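Local structure of chloride intracellular channel Clic (Drosophila melanogaster, 2YV7) at residues A[37-42]-A[220-225]; A[41-46]-A[83-88]; A[185-190]-A[226-231]. The protein might insert into membranes and form pH-dependent chloride channels, switching from a soluble globular form with a glutathione S-transferase fold. One frame throughout, in Å; residues are numbered along the deposited sequence.

Interaction 1 of 3, residues A[37-42]-A[220-225]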
loop_
_atom_site.group_PDB
_atom_site.type_symbol
_atom_site.label_atom_id
_atom_site.label_comp_id
_atom_site.label_asym_id
_atom_site.label_seq_id
_atom_site.Cartn_x
_atom_site.Cartn_y
_atom_site.Cartn_z
ATOM N N LYS A 37 -5.893 -10.124 6.158
ATOM C CA LYS A 37 -4.942 -9.013 6.252
ATOM C C LYS A 37 -5.692 -7.724 6.636
ATOM O O LYS A 37 -6.823 -7.541 6.201
ATOM C CB LYS A 37 -4.217 -8.834 4.953
ATOM C CG LYS A 37 -5.070 -8.457 3.809
ATOM C CD LYS A 37 -4.257 -8.480 2.516
ATOM C CE LYS A 37 -3.724 -9.871 2.192
ATOM N NZ LYS A 37 -4.836 -10.729 1.697
ATOM N N GLY A 38 -5.059 -6.826 7.395
ATOM C CA GLY A 38 -5.704 -5.565 7.811
ATOM C C GLY A 38 -5.361 -4.447 6.818
ATOM O O GLY A 38 -4.821 -4.697 5.734
ATOM N N ALA A 39 -5.639 -3.224 7.218
ATOM C CA ALA A 39 -5.567 -2.067 6.288
ATOM C C ALA A 39 -4.403 -1.102 6.495
ATOM O O ALA A 39 -4.433 0.034 5.959
ATOM C CB ALA A 39 -6.890 -1.254 6.396
ATOM N N CYS A 40 -3.357 -1.540 7.203
ATOM C CA CYS A 40 -2.181 -0.675 7.502
ATOM C C CYS A 40 -1.495 -0.348 6.175
ATOM O O CYS A 40 -1.191 -1.263 5.402
ATOM C CB CYS A 40 -1.215 -1.408 8.419
ATOM S SG CYS A 40 0.389 -0.561 8.624
ATOM N N LEU A 41 -1.275 0.950 5.900
ATOM C CA LEU A 41 -0.583 1.315 4.652
ATOM C C LEU A 41 0.893 0.839 4.601
ATOM O O LEU A 41 1.430 0.557 3.535
ATOM C CB LEU A 41 -0.607 2.826 4.440
ATOM C CG LEU A 41 -2.007 3.394 4.168
ATOM C CD1 LEU A 41 -1.885 4.885 4.337
ATOM C CD2 LEU A 41 -2.469 2.961 2.726
ATOM N N PHE A 42 1.553 0.878 5.749
ATOM C CA PHE A 42 2.955 0.376 5.822
ATOM C C PHE A 42 3.036 -1.102 5.546
ATOM O O PHE A 42 3.844 -1.530 4.741
ATOM C CB PHE A 42 3.584 0.722 7.151
ATOM C CG PHE A 42 3.794 2.165 7.299
ATOM C CD1 PHE A 42 4.903 2.784 6.713
ATOM C CD2 PHE A 42 2.800 2.937 7.923
ATOM C CE1 PHE A 42 5.076 4.157 6.786
ATOM C CE2 PHE A 42 2.936 4.316 7.993
ATOM C CZ PHE A 42 4.064 4.931 7.453
ATOM N N SER A 220 -1.902 -8.123 -1.929
ATOM C CA SER A 220 -1.656 -7.457 -0.705
ATOM C C SER A 220 -2.820 -6.533 -0.302
ATOM O O SER A 220 -2.850 -5.967 0.775
ATOM C CB SER A 220 -0.366 -6.626 -0.853
ATOM O OG SER A 220 -0.661 -5.506 -1.686
ATOM N N CYS A 221 -3.782 -6.405 -1.192
ATOM C CA CYS A 221 -4.826 -5.355 -0.998
ATOM C C CYS A 221 -5.812 -5.792 0.024
ATOM O O CYS A 221 -6.383 -6.860 -0.120
ATOM C CB CYS A 221 -5.510 -5.063 -2.312
ATOM S SG CYS A 221 -6.659 -3.646 -2.124
ATOM N N PRO A 222 -6.058 -4.981 1.059
ATOM C CA PRO A 222 -7.119 -5.455 1.955
ATOM C C PRO A 222 -8.517 -5.307 1.338
ATOM O O PRO A 222 -8.718 -4.463 0.451
ATOM C CB PRO A 222 -7.048 -4.492 3.131
ATOM C CG PRO A 222 -6.352 -3.212 2.629
ATOM C CD PRO A 222 -5.549 -3.633 1.403
ATOM N N ALA A 223 -9.473 -6.104 1.821
ATOM C CA ALA A 223 -10.891 -5.854 1.467
ATOM C C ALA A 223 -11.433 -4.456 1.864
ATOM O O ALA A 223 -11.078 -3.869 2.900
ATOM C CB ALA A 223 -11.760 -6.970 2.133
ATOM N N ASP A 224 -12.418 -3.986 1.102
ATOM C CA ASP A 224 -13.079 -2.717 1.384
ATOM C C ASP A 224 -13.526 -2.621 2.807
ATOM O O ASP A 224 -13.393 -1.607 3.426
ATOM C CB ASP A 224 -14.324 -2.556 0.507
ATOM C CG ASP A 224 -13.982 -2.294 -0.970
ATOM O OD1 ASP A 224 -12.809 -2.482 -1.440
ATOM O OD2 ASP A 224 -14.909 -1.839 -1.660
ATOM N N GLN A 225 -14.183 -3.688 3.299
ATOM C CA GLN A 225 -14.730 -3.677 4.644
ATOM C C GLN A 225 -13.699 -3.423 5.706
ATOM O O GLN A 225 -13.981 -2.812 6.727
ATOM C CB GLN A 225 -15.436 -5.045 4.897
ATOM C CG GLN A 225 -16.691 -5.300 4.010
ATOM C CD GLN A 225 -16.434 -5.617 2.542
ATOM O OE1 GLN A 225 -15.397 -6.172 2.158
ATOM N NE2 GLN A 225 -17.449 -5.360 1.700
HETATM O O HOH W 1 -8.686 -7.732 4.050
#
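This is a buried loop-to-loop contact at the interface between the thioredoxin-like N-terminal domain and the helical C-terminal domain. Pro222 meets the backbone of Gly38 and Ala39 through CB and CG of its ring. Its CB lies 3.4 Å from Gly38 O, and its CG lies 3.9 Å from Ala39 CA. Ala39 CB adds an apolar touch on the same CG. Lys37 packs with the middle of its chain. Its CG sits between the backbone N and the carbonyl carbon (chi1 64°), and its CD comes to 3.4 Å from Ser220 O. The chain then bends at both outer torsions.

In the GST fold of CLIC proteins, 37-42 leads into the first helix of the N-terminal domain. Cys40 is the N-cap of that helix, and its side chain caps a backbone N further on. Ala223 is the N-cap of helix 224-235. One water bridges the two loops. It donates to Lys37 O at 2.9 Å and accepts from Ala223 N at 2.9 Å. Ala39 O is hydrogen-bonded to His184 NE2 of helix 173-193, another tie between the domains. Ser220 OG is hydrogen-bonded to Ala216 O, one turn earlier, and to Gln44 NE2 of helix 41-55.

Interaction 2 of 3, residues A[41-46]-A[83-88]. With CA (calcium ion), chain B.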
loop_
_atom_site.group_PDB
_atom_site.type_symbol
_atom_site.label_atom_id
_atom_site.label_comp_id
_atom_site.label_asym_id
_atom_site.label_seq_id
_atom_site.Cartn_x
_atom_site.Cartn_y
_atom_site.Cartn_z
ATOM N N LEU A 41 -1.275 0.950 5.900
ATOM C CA LEU A 41 -0.583 1.315 4.652
ATOM C C LEU A 41 0.893 0.839 4.601
ATOM O O LEU A 41 1.430 0.557 3.535
ATOM C CB LEU A 41 -0.607 2.826 4.440
ATOM C CG LEU A 41 -2.007 3.394 4.168
ATOM C CD1 LEU A 41 -1.885 4.885 4.337
ATOM C CD2 LEU A 41 -2.469 2.961 2.726
ATOM N N PHE A 42 1.553 0.878 5.749
ATOM C CA PHE A 42 2.955 0.376 5.822
ATOM C C PHE A 42 3.036 -1.102 5.546
ATOM O O PHE A 42 3.844 -1.530 4.741
ATOM C CB PHE A 42 3.584 0.722 7.151
ATOM C CG PHE A 42 3.794 2.165 7.299
ATOM C CD1 PHE A 42 4.903 2.784 6.713
ATOM C CD2 PHE A 42 2.800 2.937 7.923
ATOM C CE1 PHE A 42 5.076 4.157 6.786
ATOM C CE2 PHE A 42 2.936 4.316 7.993
ATOM C CZ PHE A 42 4.064 4.931 7.453
ATOM N N CYS A 43 2.156 -1.890 6.164
ATOM C CA CYS A 43 2.106 -3.319 5.833
ATOM C C CYS A 43 1.895 -3.485 4.343
ATOM O O CYS A 43 2.627 -4.247 3.716
ATOM C CB CYS A 43 0.962 -4.000 6.614
ATOM S SG CYS A 43 1.251 -4.006 8.409
ATOM N N GLN A 44 0.946 -2.759 3.704
ATOM C CA GLN A 44 0.707 -3.050 2.317
ATOM C C GLN A 44 1.915 -2.654 1.436
ATOM O O GLN A 44 2.287 -3.359 0.483
ATOM C CB GLN A 44 -0.639 -2.409 1.829
ATOM C CG GLN A 44 -0.959 -3.026 0.450
ATOM C CD GLN A 44 -2.167 -2.472 -0.306
ATOM O OE1 GLN A 44 -2.930 -1.685 0.219
ATOM N NE2 GLN A 44 -2.339 -2.935 -1.567
ATOM N N GLU A 45 2.516 -1.517 1.766
ATOM C CA GLU A 45 3.647 -0.996 0.996
ATOM C C GLU A 45 4.807 -2.050 1.009
ATOM O O GLU A 45 5.354 -2.381 -0.030
ATOM C CB GLU A 45 4.151 0.329 1.574
ATOM C CG GLU A 45 5.348 0.773 0.742
ATOM C CD GLU A 45 5.932 2.133 1.117
ATOM O OE1 GLU A 45 5.330 2.843 1.894
ATOM O OE2 GLU A 45 7.035 2.498 0.622
ATOM N N TYR A 46 5.144 -2.526 2.180
ATOM C CA TYR A 46 6.289 -3.469 2.323
ATOM C C TYR A 46 5.915 -4.874 1.825
ATOM O O TYR A 46 6.753 -5.562 1.246
ATOM C CB TYR A 46 6.906 -3.453 3.738
ATOM C CG TYR A 46 7.293 -2.063 4.204
ATOM C CD1 TYR A 46 7.688 -1.088 3.272
ATOM C CD2 TYR A 46 7.146 -1.668 5.545
ATOM C CE1 TYR A 46 7.980 0.225 3.657
ATOM C CE2 TYR A 46 7.459 -0.369 5.933
ATOM C CZ TYR A 46 7.865 0.564 4.983
ATOM O OH TYR A 46 8.131 1.877 5.382
ATOM N N HIS A 83 4.704 -2.351 16.843
ATOM C CA HIS A 83 3.603 -2.696 15.943
ATOM C C HIS A 83 4.081 -3.187 14.575
ATOM O O HIS A 83 5.120 -2.728 14.088
ATOM C CB HIS A 83 2.746 -1.448 15.718
ATOM C CG HIS A 83 1.820 -1.151 16.849
ATOM N ND1 HIS A 83 2.235 -0.512 17.997
ATOM C CD2 HIS A 83 0.504 -1.417 17.019
ATOM C CE1 HIS A 83 1.211 -0.384 18.823
ATOM N NE2 HIS A 83 0.147 -0.924 18.254
ATOM N N PRO A 84 3.319 -4.112 13.950
ATOM C CA PRO A 84 3.595 -4.460 12.554
ATOM C C PRO A 84 3.619 -3.196 11.673
ATOM O O PRO A 84 3.074 -2.152 12.077
ATOM C CB PRO A 84 2.462 -5.442 12.207
ATOM C CG PRO A 84 2.187 -6.075 13.577
ATOM C CD PRO A 84 2.184 -4.899 14.477
ATOM N N PRO A 85 4.292 -3.261 10.508
ATOM C CA PRO A 85 4.989 -4.440 10.028
ATOM C C PRO A 85 6.328 -4.608 10.721
ATOM O O PRO A 85 6.923 -3.645 11.214
ATOM C CB PRO A 85 5.264 -4.128 8.563
ATOM C CG PRO A 85 5.327 -2.645 8.510
ATOM C CD PRO A 85 4.389 -2.129 9.558
ATOM N N ILE A 86 6.766 -5.849 10.714
ATOM C CA ILE A 86 8.070 -6.253 11.223
ATOM C C ILE A 86 8.635 -7.178 10.193
ATOM O O ILE A 86 7.943 -8.080 9.712
ATOM C CB ILE A 86 7.905 -6.999 12.586
ATOM C CG1 ILE A 86 7.488 -6.010 13.674
ATOM C CG2 ILE A 86 9.226 -7.772 12.909
ATOM C CD1 ILE A 86 6.739 -6.635 14.881
ATOM N N LEU A 87 9.915 -6.983 9.817
ATOM C CA LEU A 87 10.516 -7.789 8.758
ATOM C C LEU A 87 11.583 -8.725 9.389
ATOM O O LEU A 87 12.423 -8.254 10.133
ATOM C CB LEU A 87 11.178 -6.906 7.689
ATOM C CG LEU A 87 11.903 -7.501 6.482
ATOM C CD1 LEU A 87 12.108 -6.485 5.391
ATOM C CD2 LEU A 87 13.301 -8.088 6.831
ATOM N N ILE A 88 11.462 -10.022 9.140
ATOM C CA ILE A 88 12.378 -11.007 9.781
ATOM C C ILE A 88 13.167 -11.658 8.668
ATOM O O ILE A 88 12.607 -12.282 7.755
ATOM C CB ILE A 88 11.655 -12.074 10.669
ATOM C CG1 ILE A 88 10.713 -11.422 11.692
ATOM C CG2 ILE A 88 12.715 -12.954 11.414
ATOM C CD1 ILE A 88 9.983 -12.422 12.581
HETATM CA CA CA B . 6.909 -1.451 12.613
#
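Pro85 meets Phe42, Cys43 and Tyr46 on the first turns of helix 41-55. It follows a cis peptide bond, and this cis-proline loop before strand 86-89 is a hallmark of the thioredoxin fold, here the N-terminal domain of a GST-like protein. In this fold the loop faces the start of the first helix. The backbones come close, with Cys43 CA and Pro85 CA 5.2 Å apart.

Pro85 CB points toward the helix and lies 4.0 Å from Cys43 SG. CG makes the shortest approach of the ring, at the edge of the Tyr46 ring and near its plane, 3.6 Å from Tyr46 CD2. CD closes the ring between two neighbours. One is Phe42 CB at 3.8 Å, and the other is Cys43 SG, also at 3.8 Å.

Cys43 SG stands beside its own backbone N (chi1 -66°). From there it packs along the cis peptide and touches Pro84 CB at 4.2 Å. Phe42 uses its CB here, while its ring leads away from the loop. Tyr46 OH lies in the plane of the Phe42 ring, at its edge, and is hydrogen-bonded to Glu101 OE2 of helix 97-107. Asn97, at the start of that helix, packs against Phe42, Tyr46 and Pro85.

The backbone carbonyls of the same loop help form a calcium site. The site involves His83, Pro85, Leu95 and Asn97, and Leu95 contributes its backbone O. His83 O and Pro85 O both bind the calcium ion, each at 2.6 Å.

Interaction 3 of 3, residues A[185-190]-A[226-231]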
loop_
_atom_site.group_PDB
_atom_site.type_symbol
_atom_site.label_atom_id
_atom_site.label_comp_id
_atom_site.label_asym_id
_atom_site.label_seq_id
_atom_site.Cartn_x
_atom_site.Cartn_y
_atom_site.Cartn_z
ATOM N N ILE A 185 -8.044 6.110 -0.487
ATOM C CA ILE A 185 -8.765 7.297 -1.020
ATOM C C ILE A 185 -10.066 6.884 -1.693
ATOM O O ILE A 185 -11.099 7.449 -1.315
ATOM C CB ILE A 185 -7.883 8.105 -1.979
ATOM C CG1 ILE A 185 -6.789 8.861 -1.186
ATOM C CG2 ILE A 185 -8.707 9.184 -2.706
ATOM C CD1 ILE A 185 -5.694 9.456 -2.166
ATOM N N ARG A 186 -10.025 5.916 -2.596
ATOM C CA ARG A 186 -11.219 5.454 -3.302
ATOM C C ARG A 186 -12.203 4.895 -2.303
ATOM O O ARG A 186 -13.365 5.324 -2.260
ATOM C CB ARG A 186 -10.909 4.377 -4.345
ATOM C CG ARG A 186 -10.125 4.845 -5.546
ATOM C CD ARG A 186 -10.243 3.831 -6.658
ATOM N NE ARG A 186 -11.622 3.724 -7.187
ATOM C CZ ARG A 186 -11.983 2.819 -8.098
ATOM N NH1 ARG A 186 -11.128 1.875 -8.571
ATOM N NH2 ARG A 186 -13.234 2.854 -8.524
ATOM N N VAL A 187 -11.763 3.939 -1.486
ATOM C CA VAL A 187 -12.740 3.198 -0.639
ATOM C C VAL A 187 -13.287 4.032 0.514
ATOM O O VAL A 187 -14.514 4.137 0.699
ATOM C CB VAL A 187 -12.086 1.860 -0.159
ATOM C CG1 VAL A 187 -12.973 1.157 0.837
ATOM C CG2 VAL A 187 -11.778 0.956 -1.404
ATOM N N ALA A 188 -12.380 4.638 1.288
ATOM C CA ALA A 188 -12.795 5.364 2.465
ATOM C C ALA A 188 -13.363 6.724 2.039
ATOM O O ALA A 188 -14.298 7.196 2.625
ATOM C CB ALA A 188 -11.658 5.597 3.414
ATOM N N GLY A 189 -12.725 7.368 1.065
ATOM C CA GLY A 189 -13.243 8.615 0.473
ATOM C C GLY A 189 -14.734 8.517 0.123
ATOM O O GLY A 189 -15.535 9.373 0.534
ATOM N N LYS A 190 -15.094 7.469 -0.601
ATOM C CA LYS A 190 -16.471 7.293 -1.092
ATOM C C LYS A 190 -17.385 6.960 0.071
ATOM O O LYS A 190 -18.434 7.614 0.292
ATOM C CB LYS A 190 -16.514 6.161 -2.049
ATOM C CG LYS A 190 -17.857 5.973 -2.671
ATOM C CD LYS A 190 -17.893 4.552 -3.213
ATOM C CE LYS A 190 -18.599 4.560 -4.499
ATOM N NZ LYS A 190 -18.226 5.854 -5.171
ATOM N N ASP A 226 -12.486 -3.915 5.489
ATOM C CA ASP A 226 -11.390 -3.735 6.393
ATOM C C ASP A 226 -10.819 -2.323 6.311
ATOM O O ASP A 226 -10.465 -1.767 7.314
ATOM C CB ASP A 226 -10.337 -4.831 6.097
ATOM C CG ASP A 226 -10.882 -6.252 6.406
ATOM O OD1 ASP A 226 -11.400 -6.390 7.527
ATOM O OD2 ASP A 226 -10.853 -7.143 5.529
ATOM N N ILE A 227 -10.699 -1.762 5.106
ATOM C CA ILE A 227 -10.296 -0.344 4.987
ATOM C C ILE A 227 -11.311 0.537 5.726
ATOM O O ILE A 227 -10.978 1.357 6.599
ATOM C CB ILE A 227 -10.162 0.073 3.466
ATOM C CG1 ILE A 227 -8.957 -0.611 2.822
ATOM C CG2 ILE A 227 -9.988 1.629 3.386
ATOM C CD1 ILE A 227 -8.922 -0.634 1.274
ATOM N N ILE A 228 -12.601 0.338 5.425
ATOM C CA ILE A 228 -13.653 1.090 6.127
ATOM C C ILE A 228 -13.648 0.938 7.660
ATOM O O ILE A 228 -13.694 1.931 8.389
ATOM C CB ILE A 228 -15.041 0.636 5.576
ATOM C CG1 ILE A 228 -15.094 1.011 4.096
ATOM C CG2 ILE A 228 -16.194 1.230 6.384
ATOM C CD1 ILE A 228 -16.417 0.490 3.446
ATOM N N ASN A 229 -13.588 -0.302 8.139
ATOM C CA ASN A 229 -13.568 -0.560 9.575
ATOM C C ASN A 229 -12.364 0.143 10.228
ATOM O O ASN A 229 -12.489 0.747 11.304
ATOM C CB ASN A 229 -13.560 -2.074 9.843
ATOM C CG ASN A 229 -13.724 -2.403 11.330
ATOM O OD1 ASN A 229 -12.878 -3.046 11.947
ATOM N ND2 ASN A 229 -14.796 -1.917 11.908
ATOM N N HIS A 230 -11.214 0.087 9.537
ATOM C CA HIS A 230 -9.992 0.765 9.968
ATOM C C HIS A 230 -10.269 2.210 10.320
ATOM O O HIS A 230 -9.967 2.642 11.443
ATOM C CB HIS A 230 -8.949 0.600 8.860
ATOM C CG HIS A 230 -7.627 1.250 9.121
ATOM N ND1 HIS A 230 -6.552 0.567 9.661
ATOM C CD2 HIS A 230 -7.173 2.491 8.819
ATOM C CE1 HIS A 230 -5.503 1.373 9.712
ATOM N NE2 HIS A 230 -5.852 2.545 9.202
ATOM N N TYR A 231 -10.884 2.975 9.402
ATOM C CA TYR A 231 -11.297 4.341 9.719
ATOM C C TYR A 231 -12.447 4.493 10.708
ATOM O O TYR A 231 -12.518 5.485 11.404
ATOM C CB TYR A 231 -11.537 5.162 8.430
ATOM C CG TYR A 231 -10.261 5.228 7.650
ATOM C CD1 TYR A 231 -9.235 6.118 8.007
ATOM C CD2 TYR A 231 -10.052 4.364 6.588
ATOM C CE1 TYR A 231 -7.981 6.120 7.317
ATOM C CE2 TYR A 231 -8.844 4.366 5.891
ATOM C CZ TYR A 231 -7.839 5.250 6.236
ATOM O OH TYR A 231 -6.681 5.222 5.551
#
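Helices 185-190 and 226-231 cross at -55°, with their axes 9.1 Å apart at closest approach. The nearest CA atoms are those of Ala188 and Ile228, 5.7 Å apart. The interface between them is apolar.

Val187 fits between two isoleucines. Its CG1 stands anti to the backbone N (chi1 173°), and this branch does the touching. It meets Ile227 CG2 at 4.0 Å and Ile228 CG1 at 3.9 Å. Val187 crosses both isoleucine side chains at about a right angle. The two isoleucines present different branches. Ile227 uses its CG2 methyl, while Ile228 uses the CG1 methylene.

Ala188 takes the next place along the helix. Its CB approaches the Tyr231 ring obliquely, 3.8 Å from Tyr231 CD2. Ala188 CB also lies 4.3 Å from Ile227 CG2, and Ile227 CG2 in turn sits at the edge of the Tyr231 ring, in its plane. One face of the ring is covered by His230 CD2, over the ring centre. The phenol end is held elsewhere, with Tyr231 OH hydrogen-bonded to Tyr129 OH.

The pair is plain helix packing within the helical C-terminal domain. Helix 128-136 closes one side, where Leu136 touches both Ala188 and Tyr231. At the start of 226-231, Asp226 forms a salt bridge with Arg36, in the loop that follows strand 22-28 and precedes helix 41-55.

Overall arrangement
The three contacts run from the N-terminal domain across the domain interface into the helical domain. Interactions 1 and 2 have centres 11 Å apart and share the start of helix 41-55. Gln44 joins them through a probable hydrogen bond to Ser220. Interactions 1 and 3 have centres 10 Å apart and share helix 224-235, with Pro222 packed on Ile227. Interactions 2 and 3 do not touch, and their centres are 19 Å apart. Along the chain, interaction 2 closes before interaction 3 opens, while interactions 1 and 2 start from the same stretch, and interaction 1 alternates with interaction 3. The N-terminal domain is thought to rearrange for membrane insertion, so interactions 1 and 2, which involve that domain, would probably change.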